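Local coordinates for thermospermine synthase (PDB 6BQ6), which probably transfers an aminopropyl group from decarboxylated S-adenosylmethionine to spermidine, giving thermospermine and S-methyl-5'-thioadenosine, at residues 215-219 against 230-234; 87-91 against 178-182; 39-43 against 252-256; 56-60 against 71-75. All coordinates share one frame; numbering follows the deposited sequence.

In the fold
Followed from the N terminus, contact 3 opens first, at strand 39-43 in the tetramerisation region, and closes last, at the loop 252-256, so it encloses the other three. Within that long loop, contact 4 (56-60 with 71-75) closes early as a hairpin. Contact 2 follows, bringing helix residues 87-91 back to strand residues 178-182 across 86 intervening residues. Contact 1 (215-219 with 230-234) then closes a short loop. These three lie in series and none crosses another. Contacts 1 and 2 meet through neighbouring strands of the Rossmann-like sheet, while contacts 2 and 3 both touch the bound thermospermine, and contact 3 itself ties the N-terminal region to the catalytic one.

Contact 1 of 4, residues 215-219 against 230-234; sequences VTQAG and FSCIY
I233 reaches from the helix to the strand with both branches, CD1 toward A218 and CG2 mainly toward T216. Its CG1 lies anti to the carbonyl carbon (chi1 -70°) and the chain then runs extended, which brings CD1 to 3.5 Å from A218 CA. The other branch, CG2, meets T216 CG2 at 3.8 Å, the two side chains crossing at a slant. With OG1 anti to the backbone N (chi1 -177°) and bonded to Q217 O at 2.7 Å, the T216 methyl is left on the helix side. With a serine here the hydroxyl could remain, but I233 CG2 would probably be left facing a gap where the methyl had been. The strand and helix axes run at 141° and belong to a beta-alpha-beta crossover: helix 230-238 leads from strand 212-220 to strand 243-251, which are separated in the sheet by the antiparallel strand 256-264, the order familiar from Rossmann-like methyltransferases. At the start of the helix, F230 brings CD1 within 3.7 Å of A218 CB. A218 O lies at the edge of this ring, in its plane, and only 3.1 Å from F230 CA, yet no hydrogen bond spans the segments. Q217, whose CB bond points away from the helix, belongs to the thermospermine pocket. Its OE1 accepts G219 N at 3.0 Å and also W258 NE1, while its NE2 bonds to D184.

Contact 2 of 4, residues 87-91 against 178-182; sequences YHECL and IVGDL. With TER (N-(3-amino-propyl)-N-(5-aminopropyl)-1,4-diaminobutane), chain F.
Y87 and D181 join a helix to the C-terminal end of a sheet strand in a buried contact, polar at the thermospermine pocket and apolar deeper in. The axes run at 146°, so helix and strand are roughly antiparallel. Y87 OH donates to D181 OD1 at 2.6 Å, arriving from above the carboxylate plane, 37° out of it. With CG anti to the backbone N (chi1 170°), the phenol extends from the helix far enough to reach this oxygen, and its OH also lies 3.7 Å from TER C6. The other carboxylate oxygen has its own partners: a water donates to D181 OD2 at 2.7 Å, and T115 OG1 bonds to it as well. That water sits in the ring plane of H88, 2.7 Å from NE2, while ND1 on the other side of the imidazole is bonded to E84. D181, the predicted proton acceptor, is therefore held through both oxygens, with H88 in a second shell. Below this polar layer L91 divides its branches: CD2 packs 3.6 Å from D181 CG, and CD1 lies 3.7 Å from G180 O. Its CG meets V179 CG1 at 3.8 Å. Around the pair, helix 114-120 touches H88 and L91 through T115, strand 256-264 contributes W260 against Y87 and L91, and strand 212-220 flanks strand 175-181, bringing Q217 against Y87.

Contact 3 of 4, residues 39-43 against 252-256; sequences LRWCF and PSYAD. With TER (N-(3-amino-propyl)-N-(5-aminopropyl)-1,4-diaminobutane), chain F.
W41 and A255 mark the nearest approach of the two backbones, with their CA atoms 7.4 Å apart; one lies on an extended strand, the other just after a 3-10 turn. That turn is closed by A255 N bonding to P252 O at 3.1 Å. No backbone bond joins the segments, so side chains do the work. W41 holds CG anti to its own N (chi1 179°), which sends the indole straight across. NE1 donates to S253 O at 3.0 Å with an N-H...O angle of 152°. The oxygen lies in the indole plane, but the donor stands well above the carbonyl plane, 64° out. A255 CB sits over the five-membered ring in a CH-pi contact, 3.6 Å from its centroid. F43 CE1 approaches the opposite face, and F43 CZ comes 3.6 Å from the same S253 O. A leucine in place of W41 would probably leave S253 O without its N-H donor and A255 without the face it rests on. Strand 39-43 pairs with a strand of the second subunit. Beyond the turn, Y254, its OH bonded to Q78 O, lays its ring against the ligand with CZ 3.5 Å from TER C10. If TER N9 is protonated, C10 would probably be polarised, suiting it to the electron-rich face of Y254.

Contact 4 of 4, residues 56-60 against 71-75; sequences YQDIA and LVLDG
D58 O is gripped from across the hairpin by two groups: D74 N donates to it at 2.9 Å, and L73 CA brings its hydrogen toward it at 3.3 Å. The same pair of residues is tied a second time, for D58 N donates to D74 OD1 at 2.9 Å. This bond is nearly straight, 168° at the hydrogen, although the donor stands 61° out of the carboxylate plane. D74, with positive phi, thus turns its side chain back to hold the backbone where the regular ladder ends. Its other oxygen, OD2, lies against Q57 CB at 3.1 Å. The two side chains cross at about a right angle, with D58 OD2 4.3 Å from D74 OD1; as like charges they would probably disfavour each other slightly, which the N-H bond to D74 OD1 may offset. Further along, the hairpin is regular: A60 and V72 form an antiparallel hydrogen-bonded pair, and I59 and L73 a non-hydrogen-bonded one. I59 and L73 lie side by side, CG1 to CD2 3.9 Å. Q57 CG takes the crowded position between backbone N and carbonyl carbon (chi1 62°), and the extended chain carries OE1 to 3.6 Å from L73 CD1. Its NE2 bonds to D134; Q57 is seen to bind adenosine in a structure of this protein, although none is bound to this chain here. Strands 47-53 and 76-80 flank the hairpin in its four-stranded sheet, and helix 135-144 lays F140 against I59 and L71, with V137 against Q57.

Contact 1 of 4, residues 215-219 against 230-234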
loop_
_atom_site.group_PDB
_atom_site.type_symbol
_atom_site.label_atom_id
_atom_site.label_comp_id
_atom_site.label_asym_id
_atom_site.label_seq_id
_atom_site.Cartn_x
_atom_site.Cartn_y
_atom_site.Cartn_z
ATOM N N VAL B 215 31.467 2.407 20.962
ATOM C CA VAL B 215 30.305 3.094 20.369
ATOM C C VAL B 215 29.382 2.015 19.801
ATOM O O VAL B 215 29.842 1.033 19.195
ATOM C CB VAL B 215 30.684 4.141 19.297
ATOM C CG1 VAL B 215 31.509 3.530 18.177
ATOM C CG2 VAL B 215 29.449 4.855 18.744
ATOM N N THR B 216 28.082 2.201 19.984
ATOM C CA THR B 216 27.113 1.348 19.344
ATOM C C THR B 216 26.066 2.210 18.650
ATOM O O THR B 216 25.607 3.212 19.216
ATOM C CB THR B 216 26.457 0.324 20.327
ATOM O OG1 THR B 216 25.567 -0.521 19.588
ATOM C CG2 THR B 216 25.717 1.009 21.453
ATOM N N GLN B 217 25.554 1.717 17.528
ATOM C CA GLN B 217 24.279 2.172 17.048
ATOM C C GLN B 217 23.218 1.828 18.113
ATOM O O GLN B 217 23.316 0.833 18.832
ATOM C CB GLN B 217 23.967 1.620 15.688
ATOM C CG GLN B 217 23.395 0.202 15.638
ATOM C CD GLN B 217 21.892 0.189 15.827
ATOM O OE1 GLN B 217 21.216 1.182 15.588
ATOM N NE2 GLN B 217 21.378 -0.893 16.363
ATOM N N ALA B 218 22.221 2.688 18.236
ATOM C CA ALA B 218 21.278 2.567 19.359
ATOM C C ALA B 218 19.814 2.797 18.963
ATOM O O ALA B 218 19.003 3.174 19.801
ATOM C CB ALA B 218 21.735 3.460 20.467
ATOM N N GLY B 219 19.485 2.486 17.724
ATOM C CA GLY B 219 18.156 2.444 17.244
ATOM C C GLY B 219 17.525 3.766 16.988
ATOM O O GLY B 219 18.190 4.807 16.995
ATOM N N PHE B 230 16.759 3.031 22.307
ATOM C CA PHE B 230 17.815 4.044 22.535
ATOM C C PHE B 230 17.984 4.350 24.006
ATOM O O PHE B 230 19.098 4.297 24.543
ATOM C CB PHE B 230 17.450 5.306 21.744
ATOM C CG PHE B 230 18.423 6.453 21.833
ATOM C CD1 PHE B 230 19.685 6.385 21.270
ATOM C CD2 PHE B 230 18.051 7.665 22.381
ATOM C CE1 PHE B 230 20.552 7.471 21.295
ATOM C CE2 PHE B 230 18.908 8.764 22.373
ATOM C CZ PHE B 230 20.164 8.677 21.810
ATOM N N SER B 231 16.881 4.631 24.719
ATOM C CA SER B 231 17.030 4.897 26.140
ATOM C C SER B 231 17.532 3.707 26.952
ATOM O O SER B 231 18.303 3.897 27.884
ATOM C CB SER B 231 15.732 5.360 26.774
ATOM O OG SER B 231 14.693 4.460 26.489
ATOM N N CYS B 232 17.080 2.507 26.594
ATOM C CA CYS B 232 17.556 1.276 27.225
ATOM C C CYS B 232 19.044 0.999 27.040
ATOM O O CYS B 232 19.735 0.596 27.952
ATOM C CB CYS B 232 16.779 0.110 26.662
ATOM S SG CYS B 232 14.988 0.264 26.848
ATOM N N ILE B 233 19.501 1.206 25.817
ATOM C CA ILE B 233 20.921 1.067 25.507
ATOM C C ILE B 233 21.747 2.093 26.297
ATOM O O ILE B 233 22.740 1.775 26.919
ATOM C CB ILE B 233 21.162 1.213 24.001
ATOM C CG1 ILE B 233 20.598 -0.013 23.246
ATOM C CG2 ILE B 233 22.662 1.327 23.729
ATOM C CD1 ILE B 233 20.650 0.073 21.756
ATOM N N TYR B 234 21.313 3.350 26.292
ATOM C CA TYR B 234 21.944 4.345 27.099
ATOM C C TYR B 234 22.032 3.918 28.576
ATOM O O TYR B 234 23.065 3.959 29.185
ATOM C CB TYR B 234 21.217 5.700 26.962
ATOM C CG TYR B 234 21.687 6.710 27.948
ATOM C CD1 TYR B 234 22.895 7.350 27.803
ATOM C CD2 TYR B 234 20.922 7.008 29.094
ATOM C CE1 TYR B 234 23.350 8.260 28.759
ATOM C CE2 TYR B 234 21.354 7.907 30.030
ATOM C CZ TYR B 234 22.555 8.556 29.874
ATOM O OH TYR B 234 23.007 9.449 30.828
#

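Contact 2 of 4, residues 87-91 against 178-182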
loop_
_atom_site.group_PDB
_atom_site.type_symbol
_atom_site.label_atom_id
_atom_site.label_comp_id
_atom_site.label_asym_id
_atom_site.label_seq_id
_atom_site.Cartn_x
_atom_site.Cartn_y
_atom_site.Cartn_z
ATOM N N TYR B 87 24.805 7.858 8.566
ATOM C CA TYR B 87 24.812 6.851 9.583
ATOM C C TYR B 87 26.279 6.428 9.839
ATOM O O TYR B 87 26.684 6.280 10.982
ATOM C CB TYR B 87 23.961 5.635 9.134
ATOM C CG TYR B 87 24.108 4.460 10.041
ATOM C CD1 TYR B 87 23.271 4.280 11.149
ATOM C CD2 TYR B 87 25.074 3.491 9.795
ATOM C CE1 TYR B 87 23.442 3.183 11.993
ATOM C CE2 TYR B 87 25.259 2.424 10.635
ATOM C CZ TYR B 87 24.431 2.266 11.721
ATOM O OH TYR B 87 24.601 1.166 12.552
ATOM N N HIS B 88 27.040 6.214 8.780
ATOM C CA HIS B 88 28.370 5.671 8.986
ATOM C C HIS B 88 29.358 6.700 9.518
ATOM O O HIS B 88 30.211 6.356 10.326
ATOM C CB HIS B 88 28.843 4.961 7.738
ATOM C CG HIS B 88 28.063 3.720 7.469
ATOM N ND1 HIS B 88 27.073 3.647 6.511
ATOM C CD2 HIS B 88 28.025 2.536 8.141
ATOM C CE1 HIS B 88 26.514 2.447 6.557
ATOM N NE2 HIS B 88 27.087 1.751 7.526
ATOM N N GLU B 89 29.257 7.956 9.106
ATOM C CA GLU B 89 30.086 8.996 9.718
ATOM C C GLU B 89 29.743 9.219 11.183
ATOM O O GLU B 89 30.639 9.333 12.013
ATOM C CB GLU B 89 29.971 10.316 8.991
ATOM C CG GLU B 89 30.717 10.367 7.659
ATOM C CD GLU B 89 30.724 11.743 7.033
ATOM O OE1 GLU B 89 30.407 12.761 7.715
ATOM O OE2 GLU B 89 31.087 11.833 5.830
ATOM N N CYS B 90 28.445 9.240 11.502
ATOM C CA CYS B 90 28.011 9.371 12.910
ATOM C C CYS B 90 28.415 8.189 13.776
ATOM O O CYS B 90 28.806 8.400 14.931
ATOM C CB CYS B 90 26.526 9.590 13.059
ATOM S SG CYS B 90 25.995 11.226 12.486
ATOM N N LEU B 91 28.345 6.983 13.233
ATOM C CA LEU B 91 28.707 5.776 13.968
ATOM C C LEU B 91 30.193 5.754 14.301
ATOM O O LEU B 91 30.575 5.350 15.379
ATOM C CB LEU B 91 28.397 4.521 13.187
ATOM C CG LEU B 91 28.819 3.118 13.725
ATOM C CD1 LEU B 91 28.127 2.854 15.071
ATOM C CD2 LEU B 91 28.553 2.049 12.728
ATOM N N ILE B 178 35.871 -0.208 19.990
ATOM C CA ILE B 178 35.023 -1.315 19.526
ATOM C C ILE B 178 33.705 -0.658 19.103
ATOM O O ILE B 178 33.129 0.225 19.797
ATOM C CB ILE B 178 34.794 -2.362 20.637
ATOM C CG1 ILE B 178 36.122 -3.040 20.951
ATOM C CG2 ILE B 178 33.792 -3.424 20.186
ATOM C CD1 ILE B 178 36.096 -3.911 22.184
ATOM N N VAL B 179 33.235 -1.090 17.947
ATOM C CA VAL B 179 32.100 -0.487 17.254
ATOM C C VAL B 179 30.969 -1.524 17.171
ATOM O O VAL B 179 31.153 -2.605 16.580
ATOM C CB VAL B 179 32.474 -0.035 15.849
ATOM C CG1 VAL B 179 31.220 0.566 15.146
ATOM C CG2 VAL B 179 33.613 0.997 15.898
ATOM N N GLY B 180 29.823 -1.228 17.771
ATOM C CA GLY B 180 28.625 -2.032 17.622
ATOM C C GLY B 180 27.831 -1.567 16.416
ATOM O O GLY B 180 27.215 -0.502 16.462
ATOM N N ASP B 181 27.808 -2.393 15.375
ATOM C CA ASP B 181 27.030 -2.125 14.189
ATOM C C ASP B 181 26.136 -3.345 13.923
ATOM O O ASP B 181 26.186 -3.934 12.880
ATOM C CB ASP B 181 27.948 -1.837 13.040
ATOM C CG ASP B 181 27.251 -1.213 11.855
ATOM O OD1 ASP B 181 26.081 -0.851 11.938
ATOM O OD2 ASP B 181 27.904 -1.130 10.806
ATOM N N LEU B 182 25.288 -3.652 14.906
ATOM C CA LEU B 182 24.396 -4.792 14.876
ATOM C C LEU B 182 22.958 -4.361 14.739
ATOM O O LEU B 182 22.621 -3.170 14.911
ATOM C CB LEU B 182 24.509 -5.574 16.185
ATOM C CG LEU B 182 25.922 -6.014 16.505
ATOM C CD1 LEU B 182 26.008 -6.235 18.016
ATOM C CD2 LEU B 182 26.297 -7.267 15.754
HETATM N N1 TER F . 23.443 -5.962 10.462
HETATM C C2 TER F . 24.220 -4.783 10.140
HETATM C C3 TER F . 23.875 -3.655 11.106
HETATM C C4 TER F . 22.487 -3.101 10.914
HETATM N N5 TER F . 22.315 -1.878 11.664
HETATM C C6 TER F . 21.853 -0.678 11.004
HETATM C C7 TER F . 20.962 0.147 11.919
HETATM C C8 TER F . 20.073 1.036 11.069
HETATM N N9 TER F . 18.841 0.386 10.678
HETATM C C10 TER F . 17.922 1.117 9.844
HETATM C C11 TER F . 16.467 0.741 10.020
HETATM C C12 TER F . 15.623 1.817 9.337
HETATM C C13 TER F . 14.174 1.405 9.130
HETATM N N14 TER F . 13.665 0.662 10.270
HETATM O O HOH W 1 26.537 -0.665 8.480
#

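Contact 3 of 4, residues 39-43 against 252-256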
loop_
_atom_site.group_PDB
_atom_site.type_symbol
_atom_site.label_atom_id
_atom_site.label_comp_id
_atom_site.label_asym_id
_atom_site.label_seq_id
_atom_site.Cartn_x
_atom_site.Cartn_y
_atom_site.Cartn_z
ATOM N N LEU B 39 2.559 2.345 10.361
ATOM C CA LEU B 39 3.178 3.355 9.556
ATOM C C LEU B 39 3.989 2.773 8.404
ATOM O O LEU B 39 4.810 1.964 8.617
ATOM C CB LEU B 39 4.089 4.122 10.484
ATOM C CG LEU B 39 4.759 5.392 10.105
ATOM C CD1 LEU B 39 3.723 6.449 9.772
ATOM C CD2 LEU B 39 5.569 5.784 11.308
ATOM N N ARG B 40 3.732 3.236 7.200
ATOM C CA ARG B 40 4.412 2.702 6.046
ATOM C C ARG B 40 5.141 3.784 5.298
ATOM O O ARG B 40 4.658 4.875 5.169
ATOM C CB ARG B 40 3.436 1.951 5.156
ATOM C CG ARG B 40 3.176 0.570 5.704
ATOM C CD ARG B 40 2.037 -0.207 5.043
ATOM N NE ARG B 40 1.652 0.346 3.758
ATOM C CZ ARG B 40 0.599 -0.082 3.068
ATOM N NH1 ARG B 40 -0.135 -1.120 3.490
ATOM N NH2 ARG B 40 0.310 0.501 1.903
ATOM N N TRP B 41 6.318 3.443 4.822
ATOM C CA TRP B 41 7.204 4.407 4.194
ATOM C C TRP B 41 7.559 3.781 2.864
ATOM O O TRP B 41 8.104 2.661 2.880
ATOM C CB TRP B 41 8.403 4.498 5.107
ATOM C CG TRP B 41 9.526 5.348 4.795
ATOM C CD1 TRP B 41 10.856 4.986 4.880
ATOM C CD2 TRP B 41 9.504 6.739 4.504
ATOM N NE1 TRP B 41 11.651 6.087 4.667
ATOM C CE2 TRP B 41 10.849 7.169 4.424
ATOM C CE3 TRP B 41 8.488 7.673 4.329
ATOM C CZ2 TRP B 41 11.187 8.468 4.135
ATOM C CZ3 TRP B 41 8.817 8.962 4.031
ATOM C CH2 TRP B 41 10.176 9.356 3.925
ATOM N N CYS B 42 7.216 4.442 1.742
ATOM C CA CYS B 42 7.301 3.805 0.423
ATOM C C CYS B 42 8.156 4.604 -0.556
ATOM O O CYS B 42 8.029 5.813 -0.640
ATOM C CB CYS B 42 5.930 3.597 -0.171
ATOM S SG CYS B 42 4.744 2.956 1.068
ATOM N N PHE B 43 9.068 3.909 -1.224
ATOM C CA PHE B 43 9.983 4.524 -2.182
ATOM C C PHE B 43 9.655 4.019 -3.575
ATOM O O PHE B 43 9.558 2.809 -3.791
ATOM C CB PHE B 43 11.446 4.110 -1.924
ATOM C CG PHE B 43 11.907 4.250 -0.541
ATOM C CD1 PHE B 43 11.327 5.135 0.358
ATOM C CD2 PHE B 43 13.034 3.539 -0.132
ATOM C CE1 PHE B 43 11.840 5.263 1.623
ATOM C CE2 PHE B 43 13.521 3.669 1.142
ATOM C CZ PHE B 43 12.933 4.513 2.020
ATOM N N PRO B 252 17.249 10.465 6.378
ATOM C CA PRO B 252 15.987 10.583 5.641
ATOM C C PRO B 252 15.416 9.249 5.234
ATOM O O PRO B 252 14.220 9.041 5.393
ATOM C CB PRO B 252 16.369 11.431 4.416
ATOM C CG PRO B 252 17.497 12.239 4.874
ATOM C CD PRO B 252 18.245 11.431 5.887
ATOM N N SER B 253 16.257 8.324 4.783
ATOM C CA SER B 253 15.766 7.036 4.304
ATOM C C SER B 253 15.223 6.165 5.419
ATOM O O SER B 253 14.459 5.241 5.160
ATOM C CB SER B 253 16.842 6.257 3.564
ATOM O OG SER B 253 17.953 5.995 4.364
ATOM N N TYR B 254 15.626 6.446 6.654
ATOM C CA TYR B 254 15.125 5.744 7.824
ATOM C C TYR B 254 13.822 6.266 8.354
ATOM O O TYR B 254 13.257 5.647 9.284
ATOM C CB TYR B 254 16.216 5.790 8.924
ATOM C CG TYR B 254 17.508 5.014 8.696
ATOM C CD1 TYR B 254 17.797 4.340 7.494
ATOM C CD2 TYR B 254 18.473 4.978 9.695
ATOM C CE1 TYR B 254 18.980 3.651 7.330
ATOM C CE2 TYR B 254 19.667 4.289 9.540
ATOM C CZ TYR B 254 19.925 3.628 8.359
ATOM O OH TYR B 254 21.099 2.959 8.218
ATOM N N ALA B 255 13.323 7.402 7.852
ATOM C CA ALA B 255 12.140 8.117 8.342
ATOM C C ALA B 255 12.151 8.374 9.839
ATOM O O ALA B 255 11.115 8.343 10.487
ATOM C CB ALA B 255 10.819 7.404 7.933
ATOM N N ASP B 256 13.348 8.579 10.411
ATOM C CA ASP B 256 13.440 8.872 11.807
ATOM C C ASP B 256 14.790 9.446 12.094
ATOM O O ASP B 256 15.704 9.429 11.240
ATOM C CB ASP B 256 13.252 7.606 12.652
ATOM C CG ASP B 256 12.613 7.896 14.033
ATOM O OD1 ASP B 256 12.526 9.084 14.452
ATOM O OD2 ASP B 256 12.253 6.907 14.675
HETATM N N1 TER F . 23.443 -5.962 10.462
HETATM C C2 TER F . 24.220 -4.783 10.140
HETATM C C3 TER F . 23.875 -3.655 11.106
HETATM C C4 TER F . 22.487 -3.101 10.914
HETATM N N5 TER F . 22.315 -1.878 11.664
HETATM C C6 TER F . 21.853 -0.678 11.004
HETATM C C7 TER F . 20.962 0.147 11.919
HETATM C C8 TER F . 20.073 1.036 11.069
HETATM N N9 TER F . 18.841 0.386 10.678
HETATM C C10 TER F . 17.922 1.117 9.844
HETATM C C11 TER F . 16.467 0.741 10.020
HETATM C C12 TER F . 15.623 1.817 9.337
HETATM C C13 TER F . 14.174 1.405 9.130
HETATM N N14 TER F . 13.665 0.662 10.270
#

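Contact 4 of 4, residues 56-60 against 71-75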
loop_
_atom_site.group_PDB
_atom_site.type_symbol
_atom_site.label_atom_id
_atom_site.label_comp_id
_atom_site.label_asym_id
_atom_site.label_seq_id
_atom_site.Cartn_x
_atom_site.Cartn_y
_atom_site.Cartn_z
ATOM N N TYR B 56 20.236 -16.964 7.878
ATOM C CA TYR B 56 19.985 -15.841 8.770
ATOM C C TYR B 56 18.967 -14.859 8.238
ATOM O O TYR B 56 18.177 -14.319 9.021
ATOM C CB TYR B 56 21.257 -15.054 9.079
ATOM C CG TYR B 56 22.225 -15.831 9.871
ATOM C CD1 TYR B 56 21.999 -16.055 11.235
ATOM C CD2 TYR B 56 23.359 -16.350 9.290
ATOM C CE1 TYR B 56 22.893 -16.798 11.972
ATOM C CE2 TYR B 56 24.262 -17.094 10.023
ATOM C CZ TYR B 56 24.008 -17.322 11.364
ATOM O OH TYR B 56 24.888 -18.081 12.104
ATOM N N GLN B 57 19.003 -14.554 6.943
ATOM C CA GLN B 57 18.194 -13.416 6.446
ATOM C C GLN B 57 18.183 -13.313 4.927
ATOM O O GLN B 57 19.133 -13.725 4.292
ATOM C CB GLN B 57 18.715 -12.087 7.033
ATOM C CG GLN B 57 20.151 -11.781 6.632
ATOM C CD GLN B 57 20.888 -10.910 7.635
ATOM O OE1 GLN B 57 20.306 -9.998 8.220
ATOM N NE2 GLN B 57 22.167 -11.177 7.820
ATOM N N ASP B 58 17.076 -12.815 4.369
ATOM C CA ASP B 58 16.972 -12.468 2.960
ATOM C C ASP B 58 17.711 -11.165 2.711
ATOM O O ASP B 58 17.799 -10.339 3.586
ATOM C CB ASP B 58 15.516 -12.282 2.511
ATOM C CG ASP B 58 14.700 -13.585 2.555
ATOM O OD1 ASP B 58 15.278 -14.691 2.706
ATOM O OD2 ASP B 58 13.460 -13.477 2.465
ATOM N N ILE B 59 18.241 -11.036 1.508
ATOM C CA ILE B 59 19.109 -9.951 1.120
ATOM C C ILE B 59 18.581 -9.422 -0.194
ATOM O O ILE B 59 18.297 -10.201 -1.069
ATOM C CB ILE B 59 20.557 -10.466 0.905
ATOM C CG1 ILE B 59 21.024 -11.201 2.172
ATOM C CG2 ILE B 59 21.447 -9.294 0.543
ATOM C CD1 ILE B 59 22.158 -12.175 1.996
ATOM N N ALA B 60 18.433 -8.104 -0.325
ATOM C CA ALA B 60 17.940 -7.479 -1.564
ATOM C C ALA B 60 18.668 -6.158 -1.767
ATOM O O ALA B 60 18.980 -5.471 -0.790
ATOM C CB ALA B 60 16.434 -7.245 -1.481
ATOM N N LEU B 71 20.106 -1.293 0.332
ATOM C CA LEU B 71 20.335 -2.632 0.818
ATOM C C LEU B 71 19.244 -2.922 1.828
ATOM O O LEU B 71 19.078 -2.174 2.798
ATOM C CB LEU B 71 21.720 -2.750 1.424
ATOM C CG LEU B 71 22.058 -4.117 2.024
ATOM C CD1 LEU B 71 22.198 -5.188 0.937
ATOM C CD2 LEU B 71 23.318 -4.036 2.880
ATOM N N VAL B 72 18.531 -4.015 1.622
ATOM C CA VAL B 72 17.446 -4.456 2.495
ATOM C C VAL B 72 17.705 -5.851 3.008
ATOM O O VAL B 72 17.987 -6.736 2.216
ATOM C CB VAL B 72 16.123 -4.408 1.692
ATOM C CG1 VAL B 72 14.896 -4.829 2.508
ATOM C CG2 VAL B 72 15.948 -2.998 1.152
ATOM N N LEU B 73 17.620 -6.023 4.340
ATOM C CA LEU B 73 17.845 -7.322 4.957
ATOM C C LEU B 73 16.579 -7.719 5.686
ATOM O O LEU B 73 16.100 -6.964 6.531
ATOM C CB LEU B 73 19.004 -7.309 5.930
ATOM C CG LEU B 73 20.384 -7.001 5.355
ATOM C CD1 LEU B 73 21.440 -7.066 6.445
ATOM C CD2 LEU B 73 20.773 -7.876 4.168
ATOM N N ASP B 74 16.030 -8.863 5.303
ATOM C CA ASP B 74 14.742 -9.365 5.840
ATOM C C ASP B 74 13.657 -8.286 5.784
ATOM O O ASP B 74 12.954 -8.039 6.753
ATOM C CB ASP B 74 14.946 -9.935 7.256
ATOM C CG ASP B 74 15.314 -11.446 7.257
ATOM O OD1 ASP B 74 15.019 -12.200 6.290
ATOM O OD2 ASP B 74 15.874 -11.877 8.269
ATOM N N GLY B 75 13.581 -7.624 4.634
ATOM C CA GLY B 75 12.632 -6.554 4.375
ATOM C C GLY B 75 12.794 -5.269 5.159
ATOM O O GLY B 75 11.882 -4.423 5.158
#